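Local coordinates for protein regulator of nonsense transcripts 2 (Homo sapiens, PDB 4CEK) that acts in nonsense-mediated mRNA decay, where its MIF4G domains probably serve as helical scaffolds for other factors, at residues I22-F27 against D140-M145; I117-L122 against R151-R156; Q123-C128 against D132-A137; T178-P181 against V186-D189. One frame throughout, in Å; residues are numbered along the deposited sequence.

Contact 1. Residues I22-F27 against D140-M145; sequences IDLKAF and DFCMNM
A Met-aromatic contact joins M143 to F27: the thioether sulfur sits over the centre of the phenyl ring, M143 SD lying 4.2 Å from the ring centroid of F27 and only 9° off its normal. The methionine therefore approaches across a face, although F27 is poorly ordered and its exact tilt deserves some caution. Deeper in the same interface L24 meets C142 at close range, L24 CD1 to C142 SG at 3.8 Å, with C142 CB also near the methyl. C142 holds its sulfur anti to the backbone N, chi1 -155°, and this turns SG outward from the helix to the leucine. In the fold, the loop that follows helix 13-19 is laid here across the C-terminal part of helix 131-144, one of the helices of this MIF4G domain. L24 goes further, touching M139 on that helix and T178 and L179 on helix 169-179, while C142 also packs on C182 and M183. The loop is shaped locally by two bonds: K25 N gives to D23 OD1 at 3.2 Å from above the carboxylate plane, closing an Asx turn, and F27 N gives to L24 O at 2.9 Å, a bond that ties together the two loop residues making the contact. On the helix side, N144 ND2 reaches back one turn to D140 OD1 at 2.7 Å.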
loop_
_atom_site.group_PDB
_atom_site.type_symbol
_atom_site.label_atom_id
_atom_site.label_comp_id
_atom_site.label_asym_id
_atom_site.label_seq_id
_atom_site.Cartn_x
_atom_site.Cartn_y
_atom_site.Cartn_z
ATOM N N ILE A 22 -4.158 -17.702 -3.711
ATOM C CA ILE A 22 -4.721 -18.925 -3.174
ATOM C C ILE A 22 -6.187 -18.665 -2.845
ATOM O O ILE A 22 -6.531 -17.638 -2.251
ATOM C CB ILE A 22 -3.963 -19.440 -1.940
ATOM C CG1 ILE A 22 -2.594 -19.995 -2.349
ATOM C CG2 ILE A 22 -4.749 -20.560 -1.260
ATOM C CD1 ILE A 22 -2.194 -21.241 -1.585
ATOM N N ASP A 23 -7.040 -19.590 -3.279
ATOM C CA ASP A 23 -8.476 -19.536 -3.027
ATOM C C ASP A 23 -8.756 -20.066 -1.618
ATOM O O ASP A 23 -8.955 -21.260 -1.411
ATOM C CB ASP A 23 -9.209 -20.363 -4.086
ATOM C CG ASP A 23 -10.714 -20.308 -3.942
ATOM O OD1 ASP A 23 -11.241 -19.502 -3.139
ATOM O OD2 ASP A 23 -11.385 -21.091 -4.645
ATOM N N LEU A 24 -8.750 -19.173 -0.643
ATOM C CA LEU A 24 -9.035 -19.569 0.708
ATOM C C LEU A 24 -10.500 -19.897 0.927
ATOM O O LEU A 24 -10.801 -20.586 1.890
ATOM C CB LEU A 24 -8.634 -18.498 1.708
ATOM C CG LEU A 24 -7.177 -18.088 1.786
ATOM C CD1 LEU A 24 -7.062 -17.237 3.030
ATOM C CD2 LEU A 24 -6.207 -19.251 1.831
ATOM N N LYS A 25 -11.418 -19.433 0.075
ATOM C CA LYS A 25 -12.850 -19.604 0.389
ATOM C C LYS A 25 -13.262 -21.079 0.384
ATOM O O LYS A 25 -14.297 -21.437 0.941
ATOM C CB LYS A 25 -13.781 -18.764 -0.509
ATOM C CG LYS A 25 -14.934 -18.134 0.284
ATOM C CD LYS A 25 -16.195 -17.861 -0.529
ATOM C CE LYS A 25 -17.362 -17.485 0.386
ATOM N NZ LYS A 25 -18.705 -17.675 -0.244
ATOM N N ALA A 26 -12.436 -21.934 -0.215
ATOM C CA ALA A 26 -12.623 -23.372 -0.111
ATOM C C ALA A 26 -12.674 -23.893 1.359
ATOM O O ALA A 26 -13.229 -24.971 1.604
ATOM C CB ALA A 26 -11.535 -24.089 -0.912
ATOM N N PHE A 27 -12.118 -23.137 2.320
ATOM C CA PHE A 27 -11.983 -23.584 3.739
ATOM C C PHE A 27 -13.244 -23.476 4.609
ATOM O O PHE A 27 -14.256 -22.911 4.187
ATOM C CB PHE A 27 -10.861 -22.809 4.465
ATOM C CG PHE A 27 -9.469 -23.299 4.169
ATOM C CD1 PHE A 27 -9.181 -24.658 4.058
ATOM C CD2 PHE A 27 -8.424 -22.390 4.055
ATOM C CE1 PHE A 27 -7.889 -25.090 3.798
ATOM C CE2 PHE A 27 -7.132 -22.817 3.801
ATOM C CZ PHE A 27 -6.862 -24.168 3.672
ATOM N N ASP A 140 -2.552 -20.020 7.743
ATOM C CA ASP A 140 -2.394 -20.129 9.188
ATOM C C ASP A 140 -3.351 -19.193 9.935
ATOM O O ASP A 140 -4.012 -19.593 10.894
ATOM C CB ASP A 140 -0.923 -19.848 9.566
ATOM C CG ASP A 140 -0.632 -20.044 11.034
ATOM O OD1 ASP A 140 -1.451 -20.690 11.726
ATOM O OD2 ASP A 140 0.434 -19.563 11.510
ATOM N N PHE A 141 -3.421 -17.941 9.503
ATOM C CA PHE A 141 -4.274 -16.954 10.168
ATOM C C PHE A 141 -5.750 -17.312 9.987
ATOM O O PHE A 141 -6.543 -17.270 10.917
ATOM C CB PHE A 141 -4.012 -15.551 9.601
ATOM C CG PHE A 141 -4.730 -14.489 10.335
ATOM C CD1 PHE A 141 -6.016 -14.167 9.991
ATOM C CD2 PHE A 141 -4.156 -13.879 11.437
ATOM C CE1 PHE A 141 -6.730 -13.211 10.710
ATOM C CE2 PHE A 141 -4.862 -12.928 12.164
ATOM C CZ PHE A 141 -6.156 -12.587 11.784
ATOM N N CYS A 142 -6.100 -17.670 8.767
ATOM C CA CYS A 142 -7.480 -17.934 8.399
ATOM C C CYS A 142 -8.074 -19.164 9.138
ATOM O O CYS A 142 -9.285 -19.268 9.310
ATOM C CB CYS A 142 -7.552 -18.119 6.881
ATOM S SG CYS A 142 -9.147 -17.748 6.155
ATOM N N MET A 143 -7.210 -20.065 9.593
ATOM C CA MET A 143 -7.631 -21.337 10.156
ATOM C C MET A 143 -7.487 -21.463 11.662
ATOM O O MET A 143 -8.184 -22.277 12.255
ATOM C CB MET A 143 -6.826 -22.461 9.522
ATOM C CG MET A 143 -7.304 -22.829 8.132
ATOM S SD MET A 143 -7.460 -24.606 7.993
ATOM C CE MET A 143 -8.599 -25.006 9.331
ATOM N N ASN A 144 -6.582 -20.700 12.279
ATOM C CA ASN A 144 -6.327 -20.830 13.717
ATOM C C ASN A 144 -6.530 -19.567 14.539
ATOM O O ASN A 144 -6.480 -19.618 15.783
ATOM C CB ASN A 144 -4.902 -21.339 13.928
ATOM C CG ASN A 144 -4.546 -22.454 12.967
ATOM O OD1 ASN A 144 -5.379 -23.298 12.658
ATOM N ND2 ASN A 144 -3.325 -22.447 12.472
ATOM N N MET A 145 -6.749 -18.431 13.876
ATOM C CA MET A 145 -6.627 -17.132 14.568
ATOM C C MET A 145 -7.701 -16.124 14.239
ATOM O O MET A 145 -7.729 -15.066 14.841
ATOM C CB MET A 145 -5.277 -16.477 14.262
ATOM C CG MET A 145 -4.102 -17.429 14.270
ATOM S SD MET A 145 -2.583 -16.622 13.781
ATOM C CE MET A 145 -2.450 -15.475 15.122
#

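Contact 2. Residues I117-L122 against R151-R156; sequences IVDAFL and RKKLVR
L122, which packs against K153 and L154, is held in its own helix by the shortest polar bond here, L122 N to V118 O at 2.8 Å. CG lies anti to the carbonyl carbon, chi1 -59°, which carries the branched end across to the other helix, where the two methyls take different partners. CD1 sits against the lysine, 4.0 Å from K153 CB and close to that residue's carbonyl as well, the two side chains crossing at about a right angle. CD2 leans the other way and meets L154 CD1 at 4.1 Å, also touching the backbone there. Helices 110-124 and 148-159 run nearly parallel at this point, the axes of the two short segments 10.9 Å apart at closest and crossing at -20°. They are neighbours in space but not in sequence, with helix 131-144 of the all-helical MIF4G domain coming between them in the chain: F121 packs on A137 and D140 of that helix, and L154 on F141. Toward the more open side D119 faces K153. The lysine chain, bent at chi3 and chi4, presents its methylene to the acid, D119 OD1 to K153 CE at 3.6 Å, whereas the ammonium stays 4.5 Å away, from D119 OD1 to K153 NZ. That is too long for a salt bridge, so any attraction is probably only a general electrostatic one.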
loop_
_atom_site.group_PDB
_atom_site.type_symbol
_atom_site.label_atom_id
_atom_site.label_comp_id
_atom_site.label_asym_id
_atom_site.label_seq_id
_atom_site.Cartn_x
_atom_site.Cartn_y
_atom_site.Cartn_z
ATOM N N ILE A 117 -0.235 -17.098 20.535
ATOM C CA ILE A 117 0.118 -17.564 19.209
ATOM C C ILE A 117 -0.053 -16.455 18.156
ATOM O O ILE A 117 0.697 -16.414 17.178
ATOM C CB ILE A 117 -0.610 -18.862 18.799
ATOM C CG1 ILE A 117 -1.951 -18.595 18.141
ATOM C CG2 ILE A 117 -0.806 -19.798 19.990
ATOM C CD1 ILE A 117 -2.063 -19.329 16.816
ATOM N N VAL A 118 -1.013 -15.551 18.367
ATOM C CA VAL A 118 -1.165 -14.392 17.499
ATOM C C VAL A 118 0.004 -13.398 17.610
ATOM O O VAL A 118 0.463 -12.849 16.615
ATOM C CB VAL A 118 -2.482 -13.636 17.763
ATOM C CG1 VAL A 118 -2.593 -12.469 16.811
ATOM C CG2 VAL A 118 -3.683 -14.557 17.589
ATOM N N ASP A 119 0.477 -13.158 18.817
ATOM C CA ASP A 119 1.603 -12.266 19.002
ATOM C C ASP A 119 2.851 -12.883 18.381
ATOM O O ASP A 119 3.707 -12.165 17.873
ATOM C CB ASP A 119 1.817 -11.961 20.492
ATOM C CG ASP A 119 0.703 -11.078 21.087
ATOM O OD1 ASP A 119 -0.313 -10.762 20.395
ATOM O OD2 ASP A 119 0.850 -10.698 22.275
ATOM N N ALA A 120 2.945 -14.211 18.410
ATOM C CA ALA A 120 4.012 -14.922 17.710
ATOM C C ALA A 120 3.892 -14.690 16.221
ATOM O O ALA A 120 4.885 -14.429 15.526
ATOM C CB ALA A 120 3.941 -16.436 17.980
ATOM N N PHE A 121 2.667 -14.875 15.737
ATOM C CA PHE A 121 2.357 -14.800 14.309
ATOM C C PHE A 121 2.704 -13.424 13.760
ATOM O O PHE A 121 3.434 -13.322 12.783
ATOM C CB PHE A 121 0.873 -15.087 14.077
ATOM C CG PHE A 121 0.461 -14.949 12.667
ATOM C CD1 PHE A 121 0.670 -15.990 11.766
ATOM C CD2 PHE A 121 -0.114 -13.759 12.213
ATOM C CE1 PHE A 121 0.288 -15.846 10.437
ATOM C CE2 PHE A 121 -0.509 -13.626 10.888
ATOM C CZ PHE A 121 -0.299 -14.656 10.000
ATOM N N LEU A 122 2.200 -12.379 14.416
ATOM C CA LEU A 122 2.462 -11.002 13.988
ATOM C C LEU A 122 3.957 -10.725 13.993
ATOM O O LEU A 122 4.482 -10.164 13.040
ATOM C CB LEU A 122 1.753 -9.974 14.869
ATOM C CG LEU A 122 0.224 -10.062 14.967
ATOM C CD1 LEU A 122 -0.317 -8.930 15.855
ATOM C CD2 LEU A 122 -0.458 -10.066 13.611
ATOM N N ARG A 151 -8.330 -9.676 13.906
ATOM C CA ARG A 151 -8.298 -9.015 12.623
ATOM C C ARG A 151 -7.842 -7.552 12.832
ATOM O O ARG A 151 -7.155 -6.983 11.977
ATOM C CB ARG A 151 -9.645 -9.131 11.906
ATOM C CG ARG A 151 -9.958 -10.560 11.509
ATOM C CD ARG A 151 -11.074 -10.687 10.467
ATOM N NE ARG A 151 -12.357 -10.212 10.995
ATOM C CZ ARG A 151 -13.095 -10.839 11.925
ATOM N NH1 ARG A 151 -12.709 -12.003 12.467
ATOM N NH2 ARG A 151 -14.227 -10.281 12.336
ATOM N N LYS A 152 -8.192 -6.966 13.971
ATOM C CA LYS A 152 -7.818 -5.595 14.259
ATOM C C LYS A 152 -6.333 -5.512 14.554
ATOM O O LYS A 152 -5.674 -4.535 14.208
ATOM C CB LYS A 152 -8.573 -5.035 15.472
ATOM C CG LYS A 152 -9.887 -4.344 15.164
ATOM C CD LYS A 152 -10.435 -3.634 16.416
ATOM C CE LYS A 152 -11.111 -4.599 17.403
ATOM N NZ LYS A 152 -10.804 -4.290 18.831
ATOM N N LYS A 153 -5.821 -6.502 15.260
ATOM C CA LYS A 153 -4.396 -6.560 15.526
ATOM C C LYS A 153 -3.615 -6.784 14.234
ATOM O O LYS A 153 -2.567 -6.198 14.071
ATOM C CB LYS A 153 -4.075 -7.640 16.559
ATOM C CG LYS A 153 -3.965 -7.111 17.985
ATOM C CD LYS A 153 -4.058 -8.210 19.052
ATOM C CE LYS A 153 -2.861 -8.200 20.019
ATOM N NZ LYS A 153 -2.709 -6.986 20.892
ATOM N N LEU A 154 -4.107 -7.626 13.334
ATOM C CA LEU A 154 -3.424 -7.862 12.064
ATOM C C LEU A 154 -3.305 -6.541 11.298
ATOM O O LEU A 154 -2.213 -6.094 11.001
ATOM C CB LEU A 154 -4.175 -8.867 11.194
ATOM C CG LEU A 154 -3.567 -9.117 9.810
ATOM C CD1 LEU A 154 -2.064 -9.383 9.884
ATOM C CD2 LEU A 154 -4.309 -10.190 9.015
ATOM N N VAL A 155 -4.445 -5.906 11.039
ATOM C CA VAL A 155 -4.520 -4.624 10.333
ATOM C C VAL A 155 -3.496 -3.642 10.899
ATOM O O VAL A 155 -2.749 -3.008 10.157
ATOM C CB VAL A 155 -5.942 -4.040 10.415
ATOM C CG1 VAL A 155 -5.924 -2.558 10.101
ATOM C CG2 VAL A 155 -6.894 -4.767 9.488
ATOM N N ARG A 156 -3.411 -3.568 12.212
ATOM C CA ARG A 156 -2.537 -2.603 12.838
ATOM C C ARG A 156 -1.065 -2.976 12.703
ATOM O O ARG A 156 -0.201 -2.101 12.574
ATOM C CB ARG A 156 -2.919 -2.419 14.308
ATOM C CG ARG A 156 -4.271 -1.750 14.493
ATOM C CD ARG A 156 -4.692 -1.729 15.961
ATOM N NE ARG A 156 -6.129 -1.523 16.109
ATOM C CZ ARG A 156 -6.753 -1.220 17.255
ATOM N NH1 ARG A 156 -6.090 -1.074 18.390
ATOM N NH2 ARG A 156 -8.063 -1.056 17.259
#

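Contact 3. Residues Q123-C128 against D132-A137; sequences QQLPNC and DLIDKA
C128 carries SG anti to its own carbonyl carbon, chi1 -63°, and I134 sends CG1 away from the backbone N, chi1 -158°; together these rotations bring C128 CB and I134 CD1 to 3.5 Å. The thiol is then left pointing at the next turn of the helix, with C128 SG 4.1 Å from A137 CB. L133 covers the other flank: its CB stands beside C128 CB, and its CD1 comes to 3.3 Å from N127 O, a close meeting of a methyl and a carbonyl. L125 adds a wider contact, L125 CD2 to I134 CD1 at 4.2 Å, and carries on to Y172 and L175 of helix 169-179 and to L154 and L158 of helix 148-159. Q124 adds a light touch of OE1 on A137 CB, while its NE2 is hydrogen-bonded to F121 O. The turn itself is kept tight by short-range backbone bonds, N127 N to Q124 O at 2.8 Å and C128 N to L125 O at 2.9 Å, a 3-10 extension at the end of helix 110-124. An apolar contact centred on C128 at the turn between roughly antiparallel helices 110-124 and 131-144 closes a helical hairpin, consistent with the HEAT-like, all-helical make-up of MIF4G domains.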
loop_
_atom_site.group_PDB
_atom_site.type_symbol
_atom_site.label_atom_id
_atom_site.label_comp_id
_atom_site.label_asym_id
_atom_site.label_seq_id
_atom_site.Cartn_x
_atom_site.Cartn_y
_atom_site.Cartn_z
ATOM N N GLN A 123 4.653 -11.155 15.036
ATOM C CA GLN A 123 6.097 -10.904 15.126
ATOM C C GLN A 123 6.920 -11.653 14.054
ATOM O O GLN A 123 8.088 -11.342 13.849
ATOM C CB GLN A 123 6.612 -11.170 16.549
ATOM C CG GLN A 123 6.166 -10.090 17.544
ATOM C CD GLN A 123 6.491 -10.395 19.010
ATOM O OE1 GLN A 123 6.007 -11.377 19.582
ATOM N NE2 GLN A 123 7.297 -9.529 19.633
ATOM N N GLN A 124 6.289 -12.589 13.348
ATOM C CA GLN A 124 6.936 -13.392 12.289
ATOM C C GLN A 124 6.661 -12.849 10.859
ATOM O O GLN A 124 7.391 -13.164 9.913
ATOM C CB GLN A 124 6.486 -14.868 12.449
ATOM C CG GLN A 124 6.306 -15.710 11.190
ATOM C CD GLN A 124 4.926 -15.550 10.496
ATOM O OE1 GLN A 124 4.710 -16.112 9.417
ATOM N NE2 GLN A 124 3.996 -14.807 11.113
ATOM N N LEU A 125 5.606 -12.039 10.719
ATOM C CA LEU A 125 5.231 -11.437 9.452
ATOM C C LEU A 125 6.392 -10.794 8.696
ATOM O O LEU A 125 6.513 -11.017 7.483
ATOM C CB LEU A 125 4.096 -10.404 9.641
ATOM C CG LEU A 125 2.688 -10.993 9.520
ATOM C CD1 LEU A 125 1.624 -9.920 9.719
ATOM C CD2 LEU A 125 2.566 -11.714 8.177
ATOM N N PRO A 126 7.240 -10.014 9.396
ATOM C CA PRO A 126 8.384 -9.374 8.764
ATOM C C PRO A 126 9.384 -10.336 8.155
ATOM O O PRO A 126 10.296 -9.885 7.433
ATOM C CB PRO A 126 9.054 -8.610 9.910
ATOM C CG PRO A 126 7.996 -8.442 10.943
ATOM C CD PRO A 126 7.131 -9.649 10.821
ATOM N N ASN A 127 9.243 -11.631 8.448
ATOM C CA ASN A 127 10.094 -12.658 7.829
ATOM C C ASN A 127 9.478 -13.306 6.620
ATOM O O ASN A 127 10.140 -14.094 5.977
ATOM C CB ASN A 127 10.452 -13.762 8.830
ATOM C CG ASN A 127 11.218 -13.242 10.029
ATOM O OD1 ASN A 127 11.710 -12.123 10.028
ATOM N ND2 ASN A 127 11.310 -14.052 11.056
ATOM N N CYS A 128 8.216 -12.995 6.301
ATOM C CA CYS A 128 7.550 -13.642 5.161
ATOM C C CYS A 128 7.909 -12.923 3.883
ATOM O O CYS A 128 7.086 -12.274 3.263
ATOM C CB CYS A 128 6.033 -13.712 5.368
ATOM S SG CYS A 128 5.541 -14.728 6.801
ATOM N N ASP A 132 5.477 -17.947 -1.382
ATOM C CA ASP A 132 5.046 -19.140 -0.644
ATOM C C ASP A 132 4.922 -18.858 0.847
ATOM O O ASP A 132 3.911 -19.219 1.462
ATOM C CB ASP A 132 5.986 -20.338 -0.906
ATOM C CG ASP A 132 5.996 -20.766 -2.381
ATOM O OD1 ASP A 132 4.957 -20.665 -3.080
ATOM O OD2 ASP A 132 7.060 -21.205 -2.849
ATOM N N LEU A 133 5.926 -18.222 1.445
ATOM C CA LEU A 133 5.817 -17.871 2.877
ATOM C C LEU A 133 4.558 -17.017 3.211
ATOM O O LEU A 133 3.944 -17.223 4.245
ATOM C CB LEU A 133 7.063 -17.135 3.386
ATOM C CG LEU A 133 8.344 -17.868 3.853
ATOM C CD1 LEU A 133 9.374 -16.793 4.233
ATOM C CD2 LEU A 133 8.118 -18.828 5.041
ATOM N N ILE A 134 4.184 -16.057 2.358
ATOM C CA ILE A 134 3.114 -15.098 2.730
ATOM C C ILE A 134 1.747 -15.770 2.546
ATOM O O ILE A 134 0.839 -15.531 3.333
ATOM C CB ILE A 134 3.220 -13.717 1.988
ATOM C CG1 ILE A 134 2.490 -12.603 2.754
ATOM C CG2 ILE A 134 2.657 -13.801 0.583
ATOM C CD1 ILE A 134 3.158 -12.159 4.047
ATOM N N ASP A 135 1.622 -16.629 1.534
ATOM C CA ASP A 135 0.422 -17.461 1.358
ATOM C C ASP A 135 0.210 -18.429 2.543
ATOM O O ASP A 135 -0.913 -18.614 3.001
ATOM C CB ASP A 135 0.482 -18.229 0.024
ATOM C CG ASP A 135 0.278 -17.306 -1.221
ATOM O OD1 ASP A 135 0.006 -16.104 -1.039
ATOM O OD2 ASP A 135 0.378 -17.784 -2.385
ATOM N N LYS A 136 1.284 -19.017 3.060
ATOM C CA LYS A 136 1.193 -19.868 4.263
ATOM C C LYS A 136 0.656 -19.096 5.458
ATOM O O LYS A 136 -0.197 -19.592 6.208
ATOM C CB LYS A 136 2.553 -20.486 4.626
ATOM C CG LYS A 136 2.849 -21.782 3.885
ATOM C CD LYS A 136 4.313 -22.218 4.022
ATOM C CE LYS A 136 4.626 -23.458 3.179
ATOM N NZ LYS A 136 5.875 -23.311 2.372
ATOM N N ALA A 137 1.174 -17.888 5.633
ATOM C CA ALA A 137 0.751 -17.009 6.722
ATOM C C ALA A 137 -0.759 -16.748 6.668
ATOM O O ALA A 137 -1.442 -16.728 7.706
ATOM C CB ALA A 137 1.538 -15.701 6.675
#

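Contact 4. Residues T178-P181 against V186-D189; sequences TLHP and VAED
V186 turns its CB toward 178-181 and lies beside L179, but its methyls stop just short of the leucine: V186 CG1 and L179 CD1 are 4.9 Å apart. Both are buried and filled in by helix 148-159, where L154 lies against L179 and V155 against V186. Next comes A187, whose methyl makes the tightest touch of the contact, A187 CB to H180 ND1 at 3.6 Å, approaching the imidazole obliquely. The histidine has CG anti to its backbone N, chi1 175°, and chi2 of 72° then turns the ND1 side of the ring to the alanine; M228 touches both residues as well. One residue on, E188 bends back along its chain so that OE2 stands at the ring edge, near its plane, E188 OE2 to H180 CE1 being 4.4 Å. The same oxygen has a weak hydrogen bond to S184 OG, in the link between helix 169-179 and helix 185-203. D189, last in the segment, makes no contact with 178-181 and packs on V155. No hydrogen bond crosses between the two segments, and H180 ND1 to E188 OE2, at 5.1 Å, is too long for a salt bridge. The chemistry is thus van der Waals contact with an electrostatic fringe: a nearby carboxylate might favour a protonated imidazole, but the spacing suggests that any such effect would be modest.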
loop_
_atom_site.group_PDB
_atom_site.type_symbol
_atom_site.label_atom_id
_atom_site.label_comp_id
_atom_site.label_asym_id
_atom_site.label_seq_id
_atom_site.Cartn_x
_atom_site.Cartn_y
_atom_site.Cartn_z
ATOM N N THR A 178 -5.474 -11.680 -0.353
ATOM C CA THR A 178 -5.744 -13.116 -0.260
ATOM C C THR A 178 -6.816 -13.407 0.823
ATOM O O THR A 178 -7.647 -14.282 0.664
ATOM C CB THR A 178 -4.450 -13.896 0.037
ATOM O OG1 THR A 178 -3.512 -13.697 -1.036
ATOM C CG2 THR A 178 -4.746 -15.362 0.166
ATOM N N LEU A 179 -6.781 -12.645 1.907
ATOM C CA LEU A 179 -7.771 -12.718 2.949
ATOM C C LEU A 179 -9.128 -12.113 2.569
ATOM O O LEU A 179 -10.160 -12.529 3.083
ATOM C CB LEU A 179 -7.224 -12.035 4.212
ATOM C CG LEU A 179 -6.031 -12.773 4.834
ATOM C CD1 LEU A 179 -5.498 -12.043 6.064
ATOM C CD2 LEU A 179 -6.454 -14.188 5.186
ATOM N N HIS A 180 -9.136 -11.156 1.657
ATOM C CA HIS A 180 -10.317 -10.309 1.434
ATOM C C HIS A 180 -11.596 -11.040 1.100
ATOM O O HIS A 180 -12.672 -10.657 1.574
ATOM C CB HIS A 180 -10.001 -9.286 0.342
ATOM C CG HIS A 180 -11.172 -8.441 -0.071
ATOM N ND1 HIS A 180 -11.682 -7.474 0.716
ATOM C CD2 HIS A 180 -11.930 -8.444 -1.235
ATOM C CE1 HIS A 180 -12.699 -6.873 0.082
ATOM N NE2 HIS A 180 -12.854 -7.470 -1.113
ATOM N N PRO A 181 -11.515 -12.090 0.267
ATOM C CA PRO A 181 -12.748 -12.786 -0.100
ATOM C C PRO A 181 -13.469 -13.516 1.053
ATOM O O PRO A 181 -14.626 -13.890 0.881
ATOM C CB PRO A 181 -12.267 -13.789 -1.168
ATOM C CG PRO A 181 -11.052 -13.130 -1.756
ATOM C CD PRO A 181 -10.375 -12.585 -0.528
ATOM N N VAL A 186 -10.380 -6.630 6.848
ATOM C CA VAL A 186 -8.977 -6.356 6.926
ATOM C C VAL A 186 -8.610 -5.322 5.851
ATOM O O VAL A 186 -7.968 -4.305 6.164
ATOM C CB VAL A 186 -8.183 -7.633 6.733
ATOM C CG1 VAL A 186 -6.706 -7.284 6.598
ATOM C CG2 VAL A 186 -8.485 -8.575 7.915
ATOM N N ALA A 187 -9.060 -5.560 4.621
ATOM C CA ALA A 187 -8.829 -4.621 3.506
ATOM C C ALA A 187 -9.439 -3.253 3.836
ATOM O O ALA A 187 -8.765 -2.219 3.739
ATOM C CB ALA A 187 -9.412 -5.166 2.213
ATOM N N GLU A 188 -10.683 -3.267 4.308
ATOM C CA GLU A 188 -11.424 -2.048 4.531
ATOM C C GLU A 188 -10.700 -1.171 5.530
ATOM O O GLU A 188 -10.622 0.022 5.343
ATOM C CB GLU A 188 -12.812 -2.311 5.124
ATOM C CG GLU A 188 -13.608 -3.510 4.618
ATOM C CD GLU A 188 -14.210 -3.272 3.269
ATOM O OE1 GLU A 188 -13.944 -2.176 2.714
ATOM O OE2 GLU A 188 -14.933 -4.185 2.784
ATOM N N ASP A 189 -10.232 -1.754 6.624
ATOM C CA ASP A 189 -9.650 -0.981 7.711
ATOM C C ASP A 189 -8.274 -0.438 7.298
ATOM O O ASP A 189 -7.975 0.726 7.554
ATOM C CB ASP A 189 -9.465 -1.834 8.982
ATOM C CG ASP A 189 -10.741 -1.945 9.846
ATOM O OD1 ASP A 189 -11.848 -1.636 9.372
ATOM O OD2 ASP A 189 -10.613 -2.367 11.023
#

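The four contacts lie close together in an all-helical chain, their centres 12 to 16 Å apart, and contacts 1 to 3 lie on the same side of its centre. Contact 3, between sequence neighbours, is nested within the loops closed by both contact 1 and contact 2, whose own segments alternate along the chain; contact 4 follows after all of these. Helix 131-144 serves contacts 1 and 3, and helix 110-124 serves contacts 2 and 3. Bridging side chains join them: M145 and F141 of contact 1 pack on F121 of contact 2, and I22 of contact 1 on D135 of contact 3. Successive helices thus pack side by side, and the loop after helix 13-19 is laid against them.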